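Local coordinates for fructose-bisphosphate aldolase (Thermus caldophilus, PDB 2FJK), which belongs to the class II aldolases, enzymes built on a TIM barrel, and here carries 1,3-dihydroxyacetonephosphate in its pocket, at residues Leu9-Arg13 / Ala198-Pro204; Glu39-Pro43 / Ser301-Ala305; Ser84-Val88 / Arg117-Ala121; Phe108-Val112 / Ile160-Thr165; Ala150-Asn154 / Val172-Thr176. All blocks are in the same frame, centred on the assembly; numbering follows the deposited sequence.

In the fold
The five contacts are spread round one TIM barrel. Contacts 3 and 4 share helix 108-124, their centres about 14 Å apart, and join it to helices 85-93 and 155-164. Contact 4 touches contact 1 through Met162 CE and Ala203 CB, 3.5 Å apart. Contact 2, which fastens the C-terminus, lies across the centre of the chain from contact 5, with about 30 Å between their centres. Neither contact 1 nor contact 5 reaches the bound 1,3-dihydroxyacetonephosphate: the side chains of Leu9 and Ala173 are about 13 Å and 11 Å from it. Contact 5 stands just ahead of pocket residues His178 and Gly179.

Contact 1 (Leu9-Arg13 / Ala198-Pro204); sequences LRKAR and AKLVPAP
Arg13 and Leu9, one helical turn apart on helix 6-14, meet the chain that runs from helix 191-200 to Pro204. Arg13 does most of the work, and its chain can be followed outward. CG stands anti to the backbone N (chi1 177°), and the extended chain that follows carries the guanidinium in among the carbonyls of the helix end and the loop after it. The first atom to come near is CD, 3.7 Å from Pro202 O, and NE likewise runs past this oxygen. Beyond NE, NH1 gives a bond to Val201 O at 2.7 Å with an N-H...O angle of 150°, entering in the carbonyl plane on a lone pair. The same nitrogen lies 2.6 Å from Ala203 O, but at 117° that bond is weak. Pro202 O, although 2.9 Å from NH1, sits over one face of the guanidinium, where no N-H points at it, so it is not a bonding partner. NH2 completes the grip with a bond to Ala198 O of 2.8 Å; this acceptor lies in the guanidinium plane, while the donor stands above the carbonyl plane of Ala198. A weak second bond joins Arg13 NH2 to Val201 O at 3.2 Å. Three carbonyls along the edge therefore fix the rotation of the group. At the helix surface, Leu9 CB packs on Pro204 CB at 3.6 Å, and both residues also rest on strand 247-252. Pro204 directly precedes strand 205-207, so the contact ties the N-terminal helix to the end of the TIM barrel where its strands begin.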
# COMPACT_ATOMS: atom_id res chain seq x y z
N LEU A 9 -24.24 4.44 -7.73
CA LEU A 9 -25.61 3.95 -7.91
C LEU A 9 -26.70 5.02 -7.88
O LEU A 9 -27.66 4.94 -8.64
CB LEU A 9 -25.92 2.86 -6.87
CG LEU A 9 -25.28 1.46 -6.96
CD1 LEU A 9 -24.97 1.11 -8.42
CD2 LEU A 9 -24.02 1.39 -6.13
N ARG A 10 -26.56 6.03 -7.03
CA ARG A 10 -27.56 7.09 -6.96
C ARG A 10 -27.67 7.78 -8.31
O ARG A 10 -28.78 8.05 -8.78
CB ARG A 10 -27.19 8.13 -5.91
CG ARG A 10 -27.60 7.75 -4.50
CD ARG A 10 -27.22 8.85 -3.54
NE ARG A 10 -27.74 8.59 -2.20
CZ ARG A 10 -27.40 9.28 -1.12
NH1 ARG A 10 -26.53 10.28 -1.22
NH2 ARG A 10 -27.93 8.97 0.06
N LYS A 11 -26.53 8.06 -8.92
CA LYS A 11 -26.49 8.71 -10.22
C LYS A 11 -26.97 7.76 -11.30
O LYS A 11 -27.48 8.18 -12.34
CB LYS A 11 -25.07 9.20 -10.54
CG LYS A 11 -24.69 10.48 -9.80
CD LYS A 11 -23.37 11.07 -10.28
CE LYS A 11 -23.14 12.46 -9.69
NZ LYS A 11 -23.15 12.45 -8.20
N ALA A 12 -26.80 6.46 -11.06
CA ALA A 12 -27.24 5.45 -12.01
C ALA A 12 -28.76 5.48 -12.14
O ALA A 12 -29.30 5.56 -13.25
CB ALA A 12 -26.78 4.07 -11.55
N ARG A 13 -29.46 5.40 -11.01
CA ARG A 13 -30.92 5.42 -11.04
C ARG A 13 -31.44 6.79 -11.44
O ARG A 13 -32.37 6.90 -12.24
CB ARG A 13 -31.49 5.03 -9.67
CG ARG A 13 -33.01 5.10 -9.61
CD ARG A 13 -33.55 4.52 -8.32
NE ARG A 13 -35.00 4.62 -8.24
CZ ARG A 13 -35.74 4.04 -7.29
NH1 ARG A 13 -35.15 3.31 -6.35
NH2 ARG A 13 -37.05 4.19 -7.28
N ALA A 198 -39.99 0.19 -6.59
CA ALA A 198 -39.22 1.40 -6.89
C ALA A 198 -39.99 2.63 -6.45
O ALA A 198 -39.40 3.58 -5.92
CB ALA A 198 -38.92 1.47 -8.39
N LYS A 199 -41.30 2.61 -6.65
CA LYS A 199 -42.15 3.73 -6.27
C LYS A 199 -42.16 3.96 -4.77
O LYS A 199 -42.45 5.05 -4.29
CB LYS A 199 -43.58 3.51 -6.77
CG LYS A 199 -43.69 3.38 -8.28
CD LYS A 199 -45.14 3.41 -8.74
CE LYS A 199 -45.25 3.28 -10.25
NZ LYS A 199 -46.67 3.31 -10.70
N LEU A 200 -41.84 2.91 -4.01
CA LEU A 200 -41.84 3.02 -2.56
C LEU A 200 -40.43 3.09 -1.98
O LEU A 200 -40.23 3.58 -0.87
CB LEU A 200 -42.59 1.83 -1.95
CG LEU A 200 -44.01 1.59 -2.48
CD1 LEU A 200 -44.74 0.60 -1.57
CD2 LEU A 200 -44.78 2.90 -2.55
N VAL A 201 -39.46 2.60 -2.74
CA VAL A 201 -38.07 2.62 -2.29
C VAL A 201 -37.22 3.45 -3.24
O VAL A 201 -36.87 3.00 -4.33
CB VAL A 201 -37.50 1.19 -2.21
CG1 VAL A 201 -36.10 1.22 -1.63
CG2 VAL A 201 -38.41 0.32 -1.35
N PRO A 202 -36.89 4.68 -2.83
CA PRO A 202 -36.07 5.61 -3.62
C PRO A 202 -34.61 5.19 -3.76
O PRO A 202 -33.98 5.44 -4.79
CB PRO A 202 -36.23 6.92 -2.87
CG PRO A 202 -36.34 6.46 -1.45
CD PRO A 202 -37.28 5.29 -1.55
N ALA A 203 -34.07 4.53 -2.74
CA ALA A 203 -32.68 4.08 -2.75
C ALA A 203 -32.39 3.27 -4.01
O ALA A 203 -33.30 2.72 -4.63
CB ALA A 203 -32.40 3.24 -1.53
N PRO A 204 -31.12 3.20 -4.43
CA PRO A 204 -30.83 2.41 -5.63
C PRO A 204 -31.17 0.93 -5.47
O PRO A 204 -30.96 0.35 -4.41
CB PRO A 204 -29.34 2.67 -5.87
CG PRO A 204 -28.83 3.16 -4.56
CD PRO A 204 -29.95 3.97 -4.00

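Contact 2 (Glu39-Pro43 / Ser301-Ala305); sequences EMKSP and SVGRA
A Schellman motif ends helix 27-38, and its last residues, Met40 to Ser42, receive the C-terminal tail, which is folded as a type II beta turn from Ser301 to Arg304. Lys41, with positive phi, is the C-prime residue of the motif. Two backbone bonds join the pieces. Gly303 N donates to Met40 O at 2.6 Å, nearly along the C=O axis (171°), and Ala305 N donates to Lys41 O at 3.1 Å with an N-H...O angle of 157°. The turn itself is closed by Arg304 N and Ser301 O, 3.1 Å apart, and Gly303 occupies its third position with a phi of 80°, as a type II turn favours. Side chains fill in round these bonds. Selenomethionine Met40 and Val302 run alongside each other in the same direction, with Met40 CG 3.7 Å from Val302 CG2. Deeper in, Ser42 OG and Ser301 OG are hydrogen-bonded at 2.5 Å, a very short distance whose exact value is doubtful. Pro43 packs CD against Ala305 N at 3.5 Å and also faces Arg304 CB. Helix 277-299 backs the contact: Met296 touches both serines, and Lys289 forms a salt bridge with Glu39. The tail thus docks on the link between a helix and the next strand, 44-47, at the end of the TIM barrel where the strands start.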
# COMPACT_ATOMS: atom_id res chain seq x y z
N GLU A 39 -11.63 1.34 -20.53
CA GLU A 39 -12.17 1.50 -21.87
C GLU A 39 -13.65 1.73 -21.55
O GLU A 39 -14.10 1.37 -20.46
CB GLU A 39 -12.00 0.20 -22.67
CG GLU A 39 -10.57 -0.14 -23.02
CD GLU A 39 -10.45 -1.41 -23.86
OE1 GLU A 39 -11.29 -1.62 -24.76
OE2 GLU A 39 -9.50 -2.18 -23.62
N MSE A 40 -14.41 2.33 -22.44
CA MSE A 40 -15.81 2.57 -22.14
C MSE A 40 -16.00 3.66 -21.10
O MSE A 40 -17.11 4.16 -20.92
CB MSE A 40 -16.49 1.28 -21.63
CG MSE A 40 -17.32 0.55 -22.67
SE MSE A 40 -16.24 -0.26 -24.03
CE MSE A 40 -15.88 1.31 -25.11
N LYS A 41 -14.92 4.05 -20.41
CA LYS A 41 -14.98 5.09 -19.39
C LYS A 41 -16.22 4.88 -18.54
O LYS A 41 -17.07 5.78 -18.42
CB LYS A 41 -15.07 6.49 -20.03
CG LYS A 41 -14.00 6.81 -21.08
CD LYS A 41 -14.22 8.23 -21.61
CE LYS A 41 -13.33 8.54 -22.81
NZ LYS A 41 -11.89 8.59 -22.46
N SER A 42 -16.34 3.70 -17.94
CA SER A 42 -17.51 3.39 -17.13
C SER A 42 -17.23 3.15 -15.65
O SER A 42 -16.15 2.66 -15.29
CB SER A 42 -18.22 2.16 -17.70
OG SER A 42 -19.26 1.72 -16.84
N PRO A 43 -18.18 3.51 -14.78
CA PRO A 43 -17.96 3.27 -13.35
C PRO A 43 -18.09 1.76 -13.24
O PRO A 43 -18.66 1.15 -14.13
CB PRO A 43 -19.12 4.02 -12.70
CG PRO A 43 -20.21 3.95 -13.76
CD PRO A 43 -19.45 4.22 -15.02
N SER A 301 -23.73 2.16 -18.95
CA SER A 301 -22.73 2.83 -18.12
C SER A 301 -21.54 3.31 -18.97
O SER A 301 -20.57 3.86 -18.45
CB SER A 301 -22.21 1.88 -17.04
OG SER A 301 -21.45 0.84 -17.63
N VAL A 302 -21.60 3.07 -20.27
CA VAL A 302 -20.51 3.50 -21.14
C VAL A 302 -20.41 5.02 -21.12
O VAL A 302 -21.37 5.71 -21.47
CB VAL A 302 -20.74 3.02 -22.59
CG1 VAL A 302 -19.59 3.48 -23.47
CG2 VAL A 302 -20.86 1.50 -22.62
N GLY A 303 -19.27 5.54 -20.68
CA GLY A 303 -19.06 6.98 -20.63
C GLY A 303 -19.67 7.71 -19.44
O GLY A 303 -19.68 8.94 -19.40
N ARG A 304 -20.17 6.96 -18.47
CA ARG A 304 -20.78 7.57 -17.30
C ARG A 304 -19.79 7.87 -16.17
O ARG A 304 -20.15 8.54 -15.20
CB ARG A 304 -21.91 6.68 -16.79
CG ARG A 304 -23.19 6.81 -17.60
CD ARG A 304 -23.70 8.23 -17.55
NE ARG A 304 -25.08 8.36 -18.00
CZ ARG A 304 -25.49 8.07 -19.23
NH1 ARG A 304 -24.62 7.63 -20.13
NH2 ARG A 304 -26.77 8.22 -19.56
N ALA A 305 -18.56 7.39 -16.30
CA ALA A 305 -17.57 7.62 -15.26
C ALA A 305 -17.42 9.13 -15.01
O ALA A 305 -17.65 9.91 -15.97
CB ALA A 305 -16.23 7.04 -15.69
OXT ALA A 305 -17.07 9.50 -13.87

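Contact 3 (Ser84-Val88 / Arg117-Ala121); sequences SYESV and RVVEA
Tyr85 and Arg117 lie flat on each other. The ring and guanidinium planes are only 4° apart, although the two side chains run at about a right angle. Arg117 CZ is 3.8 Å from the ring centroid and 19° off its normal, a cation-pi geometry. The methylene CD, also 3.8 Å from the centroid, adds a CH-pi contact over the same face, so the aliphatic part and the charged end of the arginine are stacked together. Both chains reach this position with CG anti to the backbone N; for Tyr85 chi1 is -177°, which swings the ring across to helix 108-124. Val118 CG2 meets the ring near its plane, at the edge, 4.2 Å from Tyr85 CD1. These are consecutive helices of the barrel's outer layer, 85-93 and 108-124, joined through strand 98-101. Beside this stack Val88 and Val118 meet at a slant, CG1 to CG1 3.9 Å, and both rest on Val99 of that strand. At the far end of the ring, Tyr85 OH comes within 3.6 Å of Ala121 CB. The hydroxyl is hydrogen-bonded to Tyr85 OH of the second subunit, which places this end of the contact at a subunit interface. A water 3.0 Å from Tyr85 OH donates to Arg117 O at 2.8 Å, linking the phenol to the backbone of the residue whose side chain covers its face.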
# COMPACT_ATOMS: atom_id res chain seq x y z
N SER A 84 -22.46 -13.72 7.29
CA SER A 84 -22.59 -13.35 8.70
C SER A 84 -22.03 -11.98 9.06
O SER A 84 -21.49 -11.26 8.22
CB SER A 84 -21.92 -14.40 9.57
OG SER A 84 -20.52 -14.46 9.32
N TYR A 85 -22.19 -11.63 10.32
CA TYR A 85 -21.70 -10.36 10.82
C TYR A 85 -20.18 -10.41 10.74
O TYR A 85 -19.54 -9.47 10.29
CB TYR A 85 -22.16 -10.16 12.27
CG TYR A 85 -21.76 -8.84 12.86
CD1 TYR A 85 -22.33 -7.65 12.41
CD2 TYR A 85 -20.81 -8.77 13.88
CE1 TYR A 85 -21.96 -6.42 12.95
CE2 TYR A 85 -20.44 -7.55 14.44
CZ TYR A 85 -21.02 -6.38 13.97
OH TYR A 85 -20.67 -5.18 14.53
N GLU A 86 -19.61 -11.54 11.18
CA GLU A 86 -18.17 -11.73 11.17
C GLU A 86 -17.60 -11.68 9.76
O GLU A 86 -16.45 -11.31 9.56
CB GLU A 86 -17.82 -13.08 11.81
CG GLU A 86 -18.58 -13.37 13.10
CD GLU A 86 -19.87 -14.13 12.86
OE1 GLU A 86 -19.80 -15.30 12.40
OE2 GLU A 86 -20.96 -13.57 13.13
N SER A 87 -18.42 -12.07 8.78
CA SER A 87 -18.01 -12.06 7.38
C SER A 87 -17.91 -10.62 6.93
O SER A 87 -16.98 -10.24 6.21
CB SER A 87 -19.03 -12.80 6.52
OG SER A 87 -18.66 -12.75 5.14
N VAL A 88 -18.87 -9.81 7.36
CA VAL A 88 -18.88 -8.40 7.01
C VAL A 88 -17.70 -7.70 7.70
O VAL A 88 -17.07 -6.81 7.11
CB VAL A 88 -20.20 -7.73 7.44
CG1 VAL A 88 -20.09 -6.22 7.39
CG2 VAL A 88 -21.31 -8.21 6.53
N ARG A 117 -27.65 -4.41 12.26
CA ARG A 117 -26.39 -4.54 12.98
C ARG A 117 -25.22 -4.30 12.03
O ARG A 117 -24.18 -3.77 12.42
CB ARG A 117 -26.28 -5.95 13.57
CG ARG A 117 -25.07 -6.15 14.45
CD ARG A 117 -24.90 -7.61 14.82
NE ARG A 117 -23.95 -7.78 15.92
CZ ARG A 117 -23.44 -8.95 16.28
NH1 ARG A 117 -23.80 -10.06 15.64
NH2 ARG A 117 -22.58 -9.02 17.29
N VAL A 118 -25.40 -4.71 10.78
CA VAL A 118 -24.37 -4.55 9.76
C VAL A 118 -24.26 -3.10 9.33
O VAL A 118 -23.16 -2.61 9.08
CB VAL A 118 -24.69 -5.43 8.51
CG1 VAL A 118 -23.82 -5.00 7.33
CG2 VAL A 118 -24.42 -6.90 8.84
N VAL A 119 -25.39 -2.42 9.24
CA VAL A 119 -25.39 -1.02 8.83
C VAL A 119 -24.65 -0.17 9.85
O VAL A 119 -23.91 0.75 9.49
CB VAL A 119 -26.85 -0.48 8.69
CG1 VAL A 119 -26.83 1.04 8.50
CG2 VAL A 119 -27.52 -1.13 7.50
N GLU A 120 -24.86 -0.47 11.12
CA GLU A 120 -24.21 0.28 12.18
C GLU A 120 -22.70 0.09 12.12
O GLU A 120 -21.94 1.05 12.25
CB GLU A 120 -24.76 -0.16 13.54
CG GLU A 120 -26.29 -0.10 13.60
CD GLU A 120 -26.86 -0.55 14.93
OE1 GLU A 120 -26.41 -1.58 15.47
OE2 GLU A 120 -27.79 0.13 15.42
N ALA A 121 -22.27 -1.15 11.90
CA ALA A 121 -20.84 -1.46 11.81
C ALA A 121 -20.23 -0.80 10.58
O ALA A 121 -19.19 -0.14 10.67
CB ALA A 121 -20.65 -2.98 11.74
O HOH W 1 -22.85 -3.16 14.79

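Contact 4 (Phe108-Val112 / Ile160-Thr165); sequences FETNV and IFMERT
Asn111 and Val112 border the Phe161 ring at its edge, with Asn111 OD1 3.1 Å from Phe161 CZ and Val112 CG2 3.5 Å from Phe161 CD1; Thr165 CG2 lies over one face. The Phe108 ring has Val112 CG2 on a face and Ile160 CG2 at its edge, 4.1 Å from Phe108 CZ. The two rings meet obliquely, their planes at 57°, with Phe108 CE1 3.7 Å from Phe161 CB. Val112 is thus wedged by both methyls: CG1, anti to the backbone N, lies against a face of the Arg164 guanidinium, while CG2 fills the angle between the phenyl rings. This joins helices 108-124 and 155-164 of the barrel's outer layer, whose short segments cross at -39° with axes 10.5 Å apart; Phe108 and Phe161 both reach down to Leu133 of strand 128-133. On the outer side Arg164 NH1 forms a salt bridge with Glu109 OE2 at 2.7 Å, meeting the carboxylate on its syn side and nearly in the guanidinium plane. Glu109 OE1 takes two weaker bonds, from NH1 and NH2 of Arg164. Asn111 ND2 is hydrogen-bonded to Glu132 O, which anchors the amide beside the ring.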
# COMPACT_ATOMS: atom_id res chain seq x y z
N PHE A 108 -38.70 -11.77 8.67
CA PHE A 108 -38.50 -10.33 8.58
C PHE A 108 -37.76 -9.69 9.75
O PHE A 108 -36.83 -8.92 9.55
CB PHE A 108 -39.84 -9.62 8.40
CG PHE A 108 -39.71 -8.20 7.92
CD1 PHE A 108 -39.34 -7.94 6.60
CD2 PHE A 108 -39.97 -7.13 8.77
CE1 PHE A 108 -39.23 -6.63 6.14
CE2 PHE A 108 -39.86 -5.82 8.32
CZ PHE A 108 -39.49 -5.57 7.01
N GLU A 109 -38.18 -9.98 10.98
CA GLU A 109 -37.54 -9.38 12.15
C GLU A 109 -36.07 -9.75 12.29
O GLU A 109 -35.25 -8.91 12.66
CB GLU A 109 -38.29 -9.75 13.43
CG GLU A 109 -39.66 -9.08 13.59
CD GLU A 109 -39.57 -7.57 13.57
OE1 GLU A 109 -38.74 -7.00 14.31
OE2 GLU A 109 -40.34 -6.94 12.80
N THR A 110 -35.73 -11.00 12.01
CA THR A 110 -34.34 -11.44 12.12
C THR A 110 -33.50 -10.81 11.00
O THR A 110 -32.34 -10.48 11.21
CB THR A 110 -34.23 -12.97 12.04
OG1 THR A 110 -35.01 -13.55 13.09
CG2 THR A 110 -32.77 -13.42 12.22
N ASN A 111 -34.10 -10.65 9.82
CA ASN A 111 -33.41 -10.06 8.68
C ASN A 111 -33.08 -8.63 9.07
O ASN A 111 -31.92 -8.22 9.02
CB ASN A 111 -34.31 -10.06 7.45
CG ASN A 111 -33.57 -9.74 6.17
OD1 ASN A 111 -32.49 -9.15 6.19
ND2 ASN A 111 -34.15 -10.10 5.03
N VAL A 112 -34.12 -7.90 9.47
CA VAL A 112 -33.99 -6.51 9.89
C VAL A 112 -32.94 -6.39 10.99
O VAL A 112 -32.08 -5.52 10.95
CB VAL A 112 -35.32 -5.96 10.44
CG1 VAL A 112 -35.08 -4.63 11.14
CG2 VAL A 112 -36.31 -5.78 9.30
N ILE A 160 -40.42 -0.57 4.41
CA ILE A 160 -40.27 -0.79 5.84
C ILE A 160 -38.92 -1.39 6.20
O ILE A 160 -38.29 -0.98 7.17
CB ILE A 160 -41.39 -1.70 6.38
CG1 ILE A 160 -42.75 -1.05 6.14
CG2 ILE A 160 -41.18 -1.93 7.87
CD1 ILE A 160 -43.93 -1.92 6.50
N PHE A 161 -38.49 -2.38 5.42
CA PHE A 161 -37.20 -3.04 5.66
C PHE A 161 -36.10 -1.98 5.55
O PHE A 161 -35.25 -1.87 6.43
CB PHE A 161 -36.98 -4.14 4.62
CG PHE A 161 -35.69 -4.89 4.79
CD1 PHE A 161 -35.46 -5.66 5.92
CD2 PHE A 161 -34.71 -4.86 3.80
CE1 PHE A 161 -34.29 -6.39 6.07
CE2 PHE A 161 -33.52 -5.58 3.94
CZ PHE A 161 -33.31 -6.35 5.07
N MSE A 162 -36.15 -1.21 4.47
CA MSE A 162 -35.17 -0.16 4.22
C MSE A 162 -35.17 0.95 5.28
O MSE A 162 -34.13 1.52 5.59
CB MSE A 162 -35.41 0.45 2.84
CG MSE A 162 -34.97 -0.47 1.70
SE MSE A 162 -33.09 -0.91 1.83
CE MSE A 162 -32.40 0.51 0.70
N GLU A 163 -36.34 1.25 5.85
CA GLU A 163 -36.40 2.28 6.87
C GLU A 163 -35.91 1.78 8.23
O GLU A 163 -35.16 2.48 8.92
CB GLU A 163 -37.83 2.83 6.98
CG GLU A 163 -38.22 3.74 5.82
CD GLU A 163 -39.68 4.16 5.83
OE1 GLU A 163 -40.05 5.04 5.01
OE2 GLU A 163 -40.46 3.62 6.64
N ARG A 164 -36.31 0.57 8.62
CA ARG A 164 -35.89 0.02 9.91
C ARG A 164 -34.39 -0.27 9.93
O ARG A 164 -33.75 -0.24 10.98
CB ARG A 164 -36.68 -1.25 10.23
CG ARG A 164 -38.17 -1.13 9.99
CD ARG A 164 -38.96 -2.04 10.91
NE ARG A 164 -38.18 -2.47 12.06
CZ ARG A 164 -38.38 -3.60 12.72
NH1 ARG A 164 -39.35 -4.42 12.35
NH2 ARG A 164 -37.62 -3.91 13.76
N THR A 165 -33.83 -0.59 8.77
CA THR A 165 -32.39 -0.83 8.66
C THR A 165 -31.85 0.43 8.00
O THR A 165 -32.61 1.18 7.39
CB THR A 165 -32.06 -2.03 7.74
OG1 THR A 165 -32.38 -1.70 6.38
CG2 THR A 165 -32.86 -3.26 8.15

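Contact 5 (Ala150-Asn154 / Val172-Thr176); sequences ALLTN and VAIGT
Thr153 and Ala173 form the tight part of this contact. Thr153 N donates to Ala173 O at 3.1 Å, in the carbonyl plane and on a lone pair, while Ala173 N returns a bond to Thr153 OG1 at 2.8 Å that is almost straight (174°). Backbone and side chain of one threonine thus hold both backbone polar atoms, N and O, of Ala173. The hydroxyl oxygen lies beside the backbone N (chi1 -52°), which turns it toward Ala173, and it is also hydrogen-bonded to Leu133 O. Leu152 CB is close as well, 3.3 Å from Ala173 O, but the tip of its side chain packs more loosely: Leu152 CD2 makes apolar contact with Ala173 CB at 4.2 Å. Glu147 and Arg193 lie against the same side chain. Farther out the segment leaves the contact: Leu151 packs on Arg135, Ala137 and Ile139, and Ala150 is exposed and poorly ordered. The bonded part is backed by helix 191-200, where Ile197 meets Thr153 and Leu194 meets Val172. The chain leaving strand 171-172 is thereby pinned to the loop before helix 155-164, at the beta-alpha loop end of the TIM barrel, on its way to pocket residues His178 and Gly179.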
# COMPACT_ATOMS: atom_id res chain seq x y z
N ALA A 150 -45.24 -15.40 -0.77
CA ALA A 150 -44.41 -16.60 -0.67
C ALA A 150 -42.98 -16.26 -1.04
O ALA A 150 -42.09 -16.25 -0.19
CB ALA A 150 -44.95 -17.70 -1.58
N LEU A 151 -42.77 -15.98 -2.32
CA LEU A 151 -41.45 -15.63 -2.83
C LEU A 151 -41.53 -14.23 -3.42
O LEU A 151 -42.62 -13.67 -3.55
CB LEU A 151 -41.04 -16.62 -3.93
CG LEU A 151 -39.70 -16.37 -4.61
CD1 LEU A 151 -38.58 -16.73 -3.64
CD2 LEU A 151 -39.59 -17.20 -5.88
N LEU A 152 -40.38 -13.68 -3.78
CA LEU A 152 -40.30 -12.35 -4.39
C LEU A 152 -40.62 -11.21 -3.44
O LEU A 152 -41.54 -11.28 -2.62
CB LEU A 152 -41.22 -12.28 -5.61
CG LEU A 152 -41.05 -13.41 -6.63
CD1 LEU A 152 -41.93 -13.13 -7.84
CD2 LEU A 152 -39.60 -13.54 -7.06
N THR A 153 -39.85 -10.13 -3.58
CA THR A 153 -39.99 -8.94 -2.76
C THR A 153 -41.36 -8.29 -2.80
O THR A 153 -41.95 -8.11 -3.87
CB THR A 153 -38.96 -7.87 -3.18
OG1 THR A 153 -37.65 -8.45 -3.22
CG2 THR A 153 -38.97 -6.71 -2.20
N ASN A 154 -41.86 -7.93 -1.63
CA ASN A 154 -43.15 -7.26 -1.49
C ASN A 154 -42.81 -5.78 -1.25
O ASN A 154 -42.16 -5.45 -0.26
CB ASN A 154 -43.91 -7.83 -0.30
CG ASN A 154 -45.17 -7.04 0.03
OD1 ASN A 154 -46.14 -7.04 -0.72
ND2 ASN A 154 -45.15 -6.35 1.17
N VAL A 172 -33.44 -6.77 -4.93
CA VAL A 172 -34.81 -7.26 -4.99
C VAL A 172 -34.98 -8.60 -5.69
O VAL A 172 -34.19 -8.97 -6.56
CB VAL A 172 -35.74 -6.23 -5.66
CG1 VAL A 172 -35.64 -4.90 -4.93
CG2 VAL A 172 -35.37 -6.06 -7.13
N ALA A 173 -36.02 -9.32 -5.30
CA ALA A 173 -36.35 -10.63 -5.88
C ALA A 173 -37.52 -10.48 -6.83
O ALA A 173 -38.67 -10.32 -6.40
CB ALA A 173 -36.70 -11.61 -4.76
N ILE A 174 -37.26 -10.55 -8.13
CA ILE A 174 -38.33 -10.40 -9.11
C ILE A 174 -38.31 -11.42 -10.23
O ILE A 174 -38.83 -11.15 -11.32
CB ILE A 174 -38.29 -9.00 -9.73
CG1 ILE A 174 -36.95 -8.78 -10.44
CG2 ILE A 174 -38.53 -7.97 -8.66
CD1 ILE A 174 -36.82 -7.42 -11.11
N GLY A 175 -37.70 -12.57 -9.98
CA GLY A 175 -37.65 -13.59 -11.00
C GLY A 175 -36.28 -14.09 -11.42
O GLY A 175 -36.21 -15.03 -12.21
N THR A 176 -35.21 -13.46 -10.94
CA THR A 176 -33.85 -13.88 -11.29
C THR A 176 -33.30 -14.89 -10.28
O THR A 176 -33.84 -15.03 -9.17
CB THR A 176 -32.86 -12.69 -11.32
OG1 THR A 176 -32.72 -12.17 -10.00
CG2 THR A 176 -33.35 -11.59 -12.24